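Local coordinates for protein leucyl aminopeptidase (Trypanosoma brucei brucei, PDB 5NTD) that probably removes leucine and other residues from the N-terminus of peptides, as a six-subunit M17 aminopeptidase with two manganese ions bound per subunit here, at residues V100-P108 with V122-E133; Y293-K301 with N344-N353. All coordinates share one frame; numbering follows the deposited sequence.

Interaction 1 (V100-P108 with V122-E133); sequences VRVVVGEVP and VVTALVTAALDE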
loop_
_atom_site.group_PDB
_atom_site.type_symbol
_atom_site.label_atom_id
_atom_site.label_comp_id
_atom_site.label_asym_id
_atom_site.label_seq_id
_atom_site.Cartn_x
_atom_site.Cartn_y
_atom_site.Cartn_z
ATOM N N VAL G 100 -54.939 -11.236 7.201
ATOM C CA VAL G 100 -53.802 -11.364 8.128
ATOM C C VAL G 100 -52.708 -12.108 7.383
ATOM O O VAL G 100 -52.955 -13.139 6.727
ATOM C CB VAL G 100 -54.142 -12.165 9.382
ATOM C CG1 VAL G 100 -52.872 -12.513 10.133
ATOM C CG2 VAL G 100 -55.060 -11.361 10.273
ATOM N N ARG G 101 -51.522 -11.541 7.440
ATOM C CA ARG G 101 -50.355 -12.183 6.816
ATOM C C ARG G 101 -49.714 -13.030 7.896
ATOM O O ARG G 101 -49.424 -12.534 8.978
ATOM C CB ARG G 101 -49.359 -11.161 6.277
ATOM C CG ARG G 101 -48.183 -11.755 5.525
ATOM C CD ARG G 101 -48.584 -12.463 4.237
ATOM N NE ARG G 101 -47.495 -12.562 3.279
ATOM C CZ ARG G 101 -47.585 -13.090 2.054
ATOM N NH1 ARG G 101 -48.707 -13.619 1.611
ATOM N NH2 ARG G 101 -46.522 -13.094 1.262
ATOM N N VAL G 102 -49.495 -14.287 7.573
ATOM C CA VAL G 102 -48.822 -15.221 8.472
ATOM C C VAL G 102 -47.496 -15.617 7.860
ATOM O O VAL G 102 -47.471 -16.167 6.765
ATOM C CB VAL G 102 -49.637 -16.517 8.717
ATOM C CG1 VAL G 102 -48.874 -17.478 9.616
ATOM C CG2 VAL G 102 -50.961 -16.180 9.367
ATOM N N VAL G 103 -46.415 -15.309 8.574
ATOM C CA VAL G 103 -45.051 -15.600 8.080
ATOM C C VAL G 103 -44.458 -16.707 8.878
ATOM O O VAL G 103 -44.282 -16.595 10.080
ATOM C CB VAL G 103 -44.107 -14.389 8.163
ATOM C CG1 VAL G 103 -42.730 -14.734 7.609
ATOM C CG2 VAL G 103 -44.691 -13.216 7.386
ATOM N N VAL G 104 -44.206 -17.799 8.189
ATOM C CA VAL G 104 -43.601 -18.990 8.811
ATOM C C VAL G 104 -42.067 -18.919 8.596
ATOM O O VAL G 104 -41.621 -18.586 7.496
ATOM C CB VAL G 104 -44.126 -20.282 8.188
ATOM C CG1 VAL G 104 -43.435 -21.485 8.771
ATOM C CG2 VAL G 104 -45.618 -20.398 8.406
ATOM N N GLY G 105 -41.318 -19.268 9.636
ATOM C CA GLY G 105 -39.859 -19.357 9.563
ATOM C C GLY G 105 -39.328 -20.623 10.161
ATOM O O GLY G 105 -39.706 -20.985 11.259
ATOM N N GLU G 106 -38.473 -21.297 9.413
ATOM C CA GLU G 106 -37.904 -22.584 9.828
ATOM C C GLU G 106 -36.498 -22.391 10.408
ATOM O O GLU G 106 -35.563 -21.987 9.719
ATOM C CB GLU G 106 -37.885 -23.630 8.686
ATOM C CG GLU G 106 -37.479 -25.033 9.141
ATOM C CD GLU G 106 -37.393 -26.034 7.997
ATOM O OE1 GLU G 106 -38.325 -26.084 7.175
ATOM O OE2 GLU G 106 -36.372 -26.778 7.914
ATOM N N VAL G 107 -36.372 -22.773 11.661
ATOM C CA VAL G 107 -35.084 -22.775 12.388
ATOM C C VAL G 107 -34.351 -24.107 12.173
ATOM O O VAL G 107 -34.936 -25.166 12.373
ATOM C CB VAL G 107 -35.297 -22.583 13.897
ATOM C CG1 VAL G 107 -33.968 -22.467 14.626
ATOM C CG2 VAL G 107 -36.154 -21.355 14.150
ATOM N N PRO G 108 -33.068 -24.076 11.771
ATOM C CA PRO G 108 -32.324 -25.332 11.718
ATOM C C PRO G 108 -32.159 -26.003 13.078
ATOM O O PRO G 108 -32.197 -25.356 14.123
ATOM C CB PRO G 108 -30.971 -24.924 11.164
ATOM C CG PRO G 108 -30.814 -23.528 11.586
ATOM C CD PRO G 108 -32.199 -22.933 11.500
ATOM N N VAL G 122 -30.567 -17.737 14.077
ATOM C CA VAL G 122 -31.542 -17.848 12.969
ATOM C C VAL G 122 -32.910 -17.287 13.363
ATOM O O VAL G 122 -33.578 -16.649 12.577
ATOM C CB VAL G 122 -31.668 -19.267 12.458
ATOM C CG1 VAL G 122 -32.714 -19.349 11.358
ATOM C CG2 VAL G 122 -30.322 -19.743 11.912
ATOM N N VAL G 123 -33.286 -17.505 14.608
ATOM C CA VAL G 123 -34.542 -16.937 15.121
ATOM C C VAL G 123 -34.563 -15.425 14.860
ATOM O O VAL G 123 -35.516 -14.891 14.319
ATOM C CB VAL G 123 -34.763 -17.214 16.642
ATOM C CG1 VAL G 123 -35.961 -16.459 17.187
ATOM C CG2 VAL G 123 -34.963 -18.707 16.873
ATOM N N THR G 124 -33.488 -14.768 15.253
ATOM C CA THR G 124 -33.338 -13.317 15.027
ATOM C C THR G 124 -33.525 -12.955 13.539
ATOM O O THR G 124 -34.300 -12.087 13.189
ATOM C CB THR G 124 -31.979 -12.796 15.518
ATOM O OG1 THR G 124 -31.923 -12.949 16.940
ATOM C CG2 THR G 124 -31.798 -11.325 15.169
ATOM N N ALA G 125 -32.825 -13.669 12.694
ATOM C CA ALA G 125 -32.863 -13.384 11.233
ATOM C C ALA G 125 -34.271 -13.605 10.645
ATOM O O ALA G 125 -34.781 -12.827 9.868
ATOM C CB ALA G 125 -31.846 -14.237 10.497
ATOM N N LEU G 126 -34.910 -14.695 11.059
ATOM C CA LEU G 126 -36.287 -15.009 10.607
ATOM C C LEU G 126 -37.297 -13.924 11.010
ATOM O O LEU G 126 -38.104 -13.460 10.208
ATOM C CB LEU G 126 -36.757 -16.324 11.157
ATOM C CG LEU G 126 -35.962 -17.521 10.666
ATOM C CD1 LEU G 126 -36.370 -18.737 11.461
ATOM C CD2 LEU G 126 -36.189 -17.770 9.177
ATOM N N VAL G 127 -37.240 -13.516 12.245
ATOM C CA VAL G 127 -38.207 -12.536 12.732
ATOM C C VAL G 127 -37.913 -11.192 12.042
ATOM O O VAL G 127 -38.823 -10.419 11.702
ATOM C CB VAL G 127 -38.223 -12.424 14.260
ATOM C CG1 VAL G 127 -39.243 -11.392 14.720
ATOM C CG2 VAL G 127 -38.592 -13.761 14.864
ATOM N N THR G 128 -36.634 -10.892 11.888
ATOM C CA THR G 128 -36.215 -9.620 11.210
ATOM C C THR G 128 -36.834 -9.577 9.801
ATOM O O THR G 128 -37.444 -8.604 9.422
ATOM C CB THR G 128 -34.695 -9.494 11.126
ATOM O OG1 THR G 128 -34.184 -9.310 12.448
ATOM C CG2 THR G 128 -34.289 -8.316 10.256
ATOM N N ALA G 129 -36.671 -10.664 9.083
ATOM C CA ALA G 129 -37.225 -10.778 7.748
ATOM C C ALA G 129 -38.767 -10.625 7.769
ATOM O O ALA G 129 -39.359 -9.914 6.961
ATOM C CB ALA G 129 -36.843 -12.112 7.118
ATOM N N ALA G 130 -39.409 -11.339 8.684
ATOM C CA ALA G 130 -40.886 -11.332 8.787
ATOM C C ALA G 130 -41.412 -9.940 9.083
ATOM O O ALA G 130 -42.418 -9.520 8.538
ATOM C CB ALA G 130 -41.365 -12.298 9.851
ATOM N N LEU G 131 -40.729 -9.216 9.947
ATOM C CA LEU G 131 -41.167 -7.860 10.312
ATOM C C LEU G 131 -41.048 -6.844 9.164
ATOM O O LEU G 131 -41.585 -5.746 9.231
ATOM C CB LEU G 131 -40.401 -7.364 11.521
ATOM C CG LEU G 131 -40.737 -8.116 12.802
ATOM C CD1 LEU G 131 -39.814 -7.703 13.912
ATOM C CD2 LEU G 131 -42.183 -7.833 13.203
ATOM N N ASP G 132 -40.318 -7.208 8.122
ATOM C CA ASP G 132 -40.263 -6.390 6.908
ATOM C C ASP G 132 -41.617 -6.361 6.189
ATOM O O ASP G 132 -41.824 -5.533 5.329
ATOM C CB ASP G 132 -39.188 -6.893 5.954
ATOM C CG ASP G 132 -38.272 -5.790 5.459
ATOM O OD1 ASP G 132 -37.964 -4.841 6.220
ATOM O OD2 ASP G 132 -37.833 -5.886 4.298
ATOM N N GLU G 133 -42.516 -7.269 6.544
ATOM C CA GLU G 133 -43.884 -7.304 5.965
ATOM C C GLU G 133 -44.904 -6.454 6.744
ATOM O O GLU G 133 -46.061 -6.375 6.380
ATOM C CB GLU G 133 -44.431 -8.719 5.782
ATOM C CG GLU G 133 -43.800 -9.554 4.647
ATOM C CD GLU G 133 -44.471 -10.908 4.371
ATOM O OE1 GLU G 133 -44.900 -11.633 5.315
ATOM O OE2 GLU G 133 -44.560 -11.281 3.165
#
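Val103 lays CG1 against Ala130, 3.6 Å from its CB, in a mostly apolar contact between strand 99-107 and helix 120-131, whose segments run nearly antiparallel (165°) with their axes 8.5 Å apart. Where the strand passes Leu126 it carries Gly105, and the leucine fills the place a side chain would take: its CD1 comes to 3.7 Å from Gly105 C, while CD2 rests near Gly105 CA. The same CD1 meets Val107 CG2 at 3.8 Å. CG2 is the valine branch beside the backbone N, and it also touches Val123 CG2, so one methyl meets two residues three apart on the helix. Just past Val107, CD and CG of Pro108 meet the Val122 methyls, Pro108 CD 3.6 Å from Val122 CG1.

The polar part lies at the other end. Arg101 grips Glu133 side-on with two nitrogens that converge on one oxygen from the same face of the carboxylate: NE stands 3.2 Å from Glu133 OE2, and NH2 3.3 Å from that same Glu133 OE2. OE2 lies close to the guanidinium plane, but the two flat groups are turned 48° apart. Arg101 NH2 also donates to Gly85 O of the second subunit, so this salt bridge sits at a subunit interface.

Within the mixed sheet of the N-terminal, macro-clan domain, strand 99-107 runs between 46-52 and 83-89. The helix packs across all three, Leu126 touching Val50 and Thr83 and Ala130 touching Val48, while Val102 and Val104 turn away to helix 69-77.

Interaction 2 (Y293-K301 with N344-N353); sequences YDCGGLALK and NAIGPKSYRN. With MN (manganese (II) ion), chain B; MN (manganese (II) ion), chain C; BES (2-(3-amino-2-hydroxy-4-phenyl-butyrylamino)-4-methyl-pentanoic acid), chain D.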
loop_
_atom_site.group_PDB
_atom_site.type_symbol
_atom_site.label_atom_id
_atom_site.label_comp_id
_atom_site.label_asym_id
_atom_site.label_seq_id
_atom_site.Cartn_x
_atom_site.Cartn_y
_atom_site.Cartn_z
ATOM N N TYR G 293 -15.123 6.549 20.653
ATOM C CA TYR G 293 -14.623 6.513 19.282
ATOM C C TYR G 293 -13.116 6.296 19.253
ATOM O O TYR G 293 -12.385 6.860 20.047
ATOM C CB TYR G 293 -14.958 7.778 18.565
ATOM C CG TYR G 293 -14.803 7.723 17.056
ATOM C CD1 TYR G 293 -15.621 6.898 16.277
ATOM C CD2 TYR G 293 -13.834 8.482 16.412
ATOM C CE1 TYR G 293 -15.499 6.866 14.913
ATOM C CE2 TYR G 293 -13.697 8.458 15.038
ATOM C CZ TYR G 293 -14.528 7.657 14.287
ATOM O OH TYR G 293 -14.408 7.625 12.916
ATOM N N ASP G 294 -12.696 5.392 18.374
ATOM C CA ASP G 294 -11.279 4.955 18.240
ATOM C C ASP G 294 -10.843 5.441 16.855
ATOM O O ASP G 294 -10.958 4.721 15.873
ATOM C CB ASP G 294 -11.125 3.401 18.358
ATOM C CG ASP G 294 -9.648 2.926 18.517
ATOM O OD1 ASP G 294 -8.804 3.843 18.518
ATOM O OD2 ASP G 294 -9.346 1.653 18.721
ATOM N N CYS G 295 -10.291 6.647 16.783
ATOM C CA CYS G 295 -9.663 7.103 15.514
ATOM C C CYS G 295 -8.258 6.494 15.288
ATOM O O CYS G 295 -7.693 6.639 14.232
ATOM C CB CYS G 295 -9.613 8.633 15.424
ATOM S SG CYS G 295 -8.176 9.448 16.170
ATOM N N GLY G 296 -7.718 5.868 16.325
ATOM C CA GLY G 296 -6.344 5.319 16.341
ATOM C C GLY G 296 -5.337 6.168 17.107
ATOM O O GLY G 296 -4.248 5.745 17.416
ATOM N N GLY G 297 -5.743 7.397 17.393
ATOM C CA GLY G 297 -4.833 8.414 17.896
ATOM C C GLY G 297 -3.813 8.778 16.795
ATOM O O GLY G 297 -4.108 8.751 15.611
ATOM N N LEU G 298 -2.614 9.122 17.212
ATOM C CA LEU G 298 -1.549 9.492 16.276
ATOM C C LEU G 298 -1.277 8.364 15.237
ATOM O O LEU G 298 -0.907 8.647 14.101
ATOM C CB LEU G 298 -0.250 9.904 17.018
ATOM C CG LEU G 298 -0.269 11.351 17.511
ATOM C CD1 LEU G 298 0.915 11.608 18.423
ATOM C CD2 LEU G 298 -0.229 12.350 16.365
ATOM N N ALA G 299 -1.451 7.128 15.688
ATOM C CA ALA G 299 -1.474 5.942 14.837
ATOM C C ALA G 299 -2.834 5.861 14.161
ATOM O O ALA G 299 -3.617 4.932 14.359
ATOM C CB ALA G 299 -1.189 4.674 15.632
ATOM N N LEU G 300 -3.077 6.837 13.324
ATOM C CA LEU G 300 -4.384 7.055 12.736
ATOM C C LEU G 300 -4.854 5.872 11.864
ATOM O O LEU G 300 -4.132 5.397 10.995
ATOM C CB LEU G 300 -4.383 8.345 11.917
ATOM C CG LEU G 300 -5.721 8.861 11.380
ATOM C CD1 LEU G 300 -6.585 9.367 12.533
ATOM C CD2 LEU G 300 -5.459 9.991 10.386
ATOM N N LYS G 301 -6.081 5.458 12.059
ATOM C CA LYS G 301 -6.702 4.443 11.210
ATOM C C LYS G 301 -7.074 5.001 9.839
ATOM O O LYS G 301 -7.499 6.133 9.737
ATOM C CB LYS G 301 -7.994 3.902 11.811
ATOM C CG LYS G 301 -7.825 3.200 13.119
ATOM C CD LYS G 301 -9.171 2.677 13.603
ATOM C CE LYS G 301 -9.010 2.031 14.954
ATOM N NZ LYS G 301 -8.191 0.790 14.873
ATOM N N ASN G 344 -10.390 8.060 21.838
ATOM C CA ASN G 344 -9.008 7.991 21.314
ATOM C C ASN G 344 -8.912 8.929 20.134
ATOM O O ASN G 344 -9.254 8.615 19.013
ATOM C CB ASN G 344 -8.618 6.597 20.913
ATOM C CG ASN G 344 -7.115 6.432 20.737
ATOM O OD1 ASN G 344 -6.323 7.234 21.221
ATOM N ND2 ASN G 344 -6.715 5.354 20.059
ATOM N N ALA G 345 -8.507 10.137 20.451
ATOM C CA ALA G 345 -8.588 11.274 19.532
ATOM C C ALA G 345 -7.209 11.630 19.013
ATOM O O ALA G 345 -6.185 11.199 19.524
ATOM C CB ALA G 345 -9.222 12.495 20.220
ATOM N N ILE G 346 -7.221 12.485 18.021
ATOM C CA ILE G 346 -5.962 12.950 17.410
ATOM C C ILE G 346 -5.921 14.474 17.501
ATOM O O ILE G 346 -6.879 15.172 17.188
ATOM C CB ILE G 346 -5.737 12.421 15.946
ATOM C CG1 ILE G 346 -4.325 12.797 15.484
ATOM C CG2 ILE G 346 -6.783 12.944 15.006
ATOM C CD1 ILE G 346 -3.865 12.063 14.256
ATOM N N GLY G 347 -4.790 14.943 17.949
ATOM C CA GLY G 347 -4.577 16.384 18.145
ATOM C C GLY G 347 -3.320 16.673 18.902
ATOM O O GLY G 347 -2.514 15.777 19.152
ATOM N N PRO G 348 -3.109 17.934 19.253
ATOM C CA PRO G 348 -1.852 18.371 19.895
ATOM C C PRO G 348 -1.581 17.708 21.235
ATOM O O PRO G 348 -0.446 17.566 21.616
ATOM C CB PRO G 348 -2.068 19.883 20.116
ATOM C CG PRO G 348 -3.222 20.288 19.310
ATOM C CD PRO G 348 -4.006 19.065 18.960
ATOM N N LYS G 349 -2.637 17.329 21.942
ATOM C CA LYS G 349 -2.479 16.646 23.235
ATOM C C LYS G 349 -2.447 15.120 23.147
ATOM O O LYS G 349 -2.372 14.445 24.176
ATOM C CB LYS G 349 -3.539 17.093 24.209
ATOM C CG LYS G 349 -3.404 18.580 24.530
ATOM C CD LYS G 349 -3.956 18.986 25.876
ATOM C CE LYS G 349 -5.347 18.503 26.113
ATOM N NZ LYS G 349 -5.688 18.612 27.566
ATOM N N SER G 350 -2.407 14.590 21.929
ATOM C CA SER G 350 -2.338 13.134 21.730
ATOM C C SER G 350 -1.177 12.502 22.462
ATOM O O SER G 350 -0.046 12.971 22.369
ATOM C CB SER G 350 -2.247 12.769 20.261
ATOM O OG SER G 350 -3.518 12.781 19.637
ATOM N N TYR G 351 -1.453 11.433 23.178
ATOM C CA TYR G 351 -0.373 10.587 23.634
ATOM C C TYR G 351 0.333 10.006 22.387
ATOM O O TYR G 351 -0.278 9.805 21.348
ATOM C CB TYR G 351 -0.817 9.525 24.667
ATOM C CG TYR G 351 -1.434 8.220 24.200
ATOM C CD1 TYR G 351 -2.514 8.184 23.320
ATOM C CD2 TYR G 351 -0.966 7.009 24.704
ATOM C CE1 TYR G 351 -3.072 6.973 22.921
ATOM C CE2 TYR G 351 -1.522 5.806 24.320
ATOM C CZ TYR G 351 -2.571 5.796 23.425
ATOM O OH TYR G 351 -3.092 4.577 23.062
ATOM N N ARG G 352 1.623 9.785 22.510
ATOM C CA ARG G 352 2.461 9.543 21.345
ATOM C C ARG G 352 2.989 8.130 21.240
ATOM O O ARG G 352 3.047 7.396 22.220
ATOM C CB ARG G 352 3.672 10.458 21.347
ATOM C CG ARG G 352 3.336 11.921 21.465
ATOM C CD ARG G 352 4.635 12.682 21.581
ATOM N NE ARG G 352 4.398 14.099 21.845
ATOM C CZ ARG G 352 4.208 14.630 23.053
ATOM N NH1 ARG G 352 4.039 15.936 23.160
ATOM N NH2 ARG G 352 4.244 13.872 24.156
ATOM N N ASN G 353 3.344 7.776 20.019
ATOM C CA ASN G 353 4.088 6.556 19.744
ATOM C C ASN G 353 5.537 6.781 20.128
ATOM O O ASN G 353 6.315 7.313 19.345
ATOM C CB ASN G 353 3.987 6.172 18.264
ATOM C CG ASN G 353 2.554 6.047 17.799
ATOM O OD1 ASN G 353 1.834 5.170 18.271
ATOM N ND2 ASN G 353 2.141 6.895 16.876
HETATM MN MN MN B . -7.418 1.161 18.617
HETATM MN MN MN C . -10.153 0.382 20.062
HETATM N N2 BES D . -10.863 -1.012 18.781
HETATM C C1 BES D . -9.845 -1.675 17.968
HETATM C C6 BES D . -10.150 -3.169 17.698
HETATM C C7 BES D . -11.100 -3.497 16.580
HETATM C C8 BES D . -12.473 -3.493 16.787
HETATM C C12 BES D . -10.622 -3.868 15.330
HETATM C C9 BES D . -13.351 -3.808 15.754
HETATM C C11 BES D . -11.505 -4.182 14.285
HETATM C C10 BES D . -12.870 -4.146 14.491
HETATM C C2 BES D . -8.506 -1.488 18.713
HETATM O O2 BES D . -8.431 -0.269 19.514
HETATM C C3 BES D . -7.417 -1.409 17.684
HETATM O O3 BES D . -7.201 -0.248 17.262
HETATM N N1 BES D . -6.822 -2.585 17.427
HETATM C C4 BES D . -5.753 -2.794 16.496
HETATM C C13 BES D . -4.388 -2.672 17.164
HETATM C C14 BES D . -3.216 -2.500 16.199
HETATM C C15 BES D . -3.383 -1.490 15.071
HETATM C C16 BES D . -1.992 -2.070 16.969
HETATM C C5 BES D . -5.825 -4.158 15.899
HETATM O O1 BES D . -5.582 -4.264 14.697
HETATM O O4 BES D . -6.108 -5.129 16.606
HETATM O O HOH W 1 -2.601 9.442 20.219
#
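Asp294 and Asn344 form a parallel beta bridge in which Asn344 N donates to Tyr293 O (2.9 Å) and Cys295 N to Asn344 O, after which 293-301 bends through a type II' turn at Gly296-Ala299. This segment carries one of the metal ligands of the M17 catalytic domain and packs against the loop following strand 334-344.

The Asp294 and Asn344 side chains lie side by side, pointing the same way. With CG anti to the backbone N (chi1 -168°), the carboxylate reaches the manganese pair: OD2 bridges both ions at 2.0 Å, while OD1 accepts a nearly straight bond (164°) from Asn344 ND2 at 3.0 Å, on the syn side but tilted out of the carboxylate plane. Asn344 ND2 donates also to Thr370 O, so the amide is a second-shell group positioning a metal ligand. Lys289, Asp312, Asp371 and Glu373 complete the two sites with bestatin, and Lys301 NZ donates to bestatin O3 and pairs with Asp371.

Farther along, the end of the Leu298 side chain packs on 350-352, its CG 3.7 Å from Ser350 CB and its CD1 against Tyr351 O and the CG of Arg352. Ile346 CD1 touches Gly297 O (3.6 Å) and Leu300 CD1, and Leu298 of the fourth subunit packs on Ile346. One water ties the loops together, accepting from Leu298 N at 3.0 Å and donating to Tyr351 O at 2.6 Å.

Overall arrangement
The two contacts come in series along the chain: interaction 1 is complete before interaction 2 opens, and they lie on opposite sides of the chain's centre. Their centres are 43 Å apart and their nearest atoms about 24 Å, without touching. They share no sheet. Interaction 1 belongs to the mixed sheet of the N-terminal domain, while interaction 2 lies where the short strand 293-294 pairs with the end of strand 334-344 in the catalytic domain's separate sheet, beside both manganese ions. Each nevertheless reaches other copies in the hexamer, the first meeting the second subunit and the second meeting the third and fourth, so both domains contribute to the assembly although the metal site belongs to one.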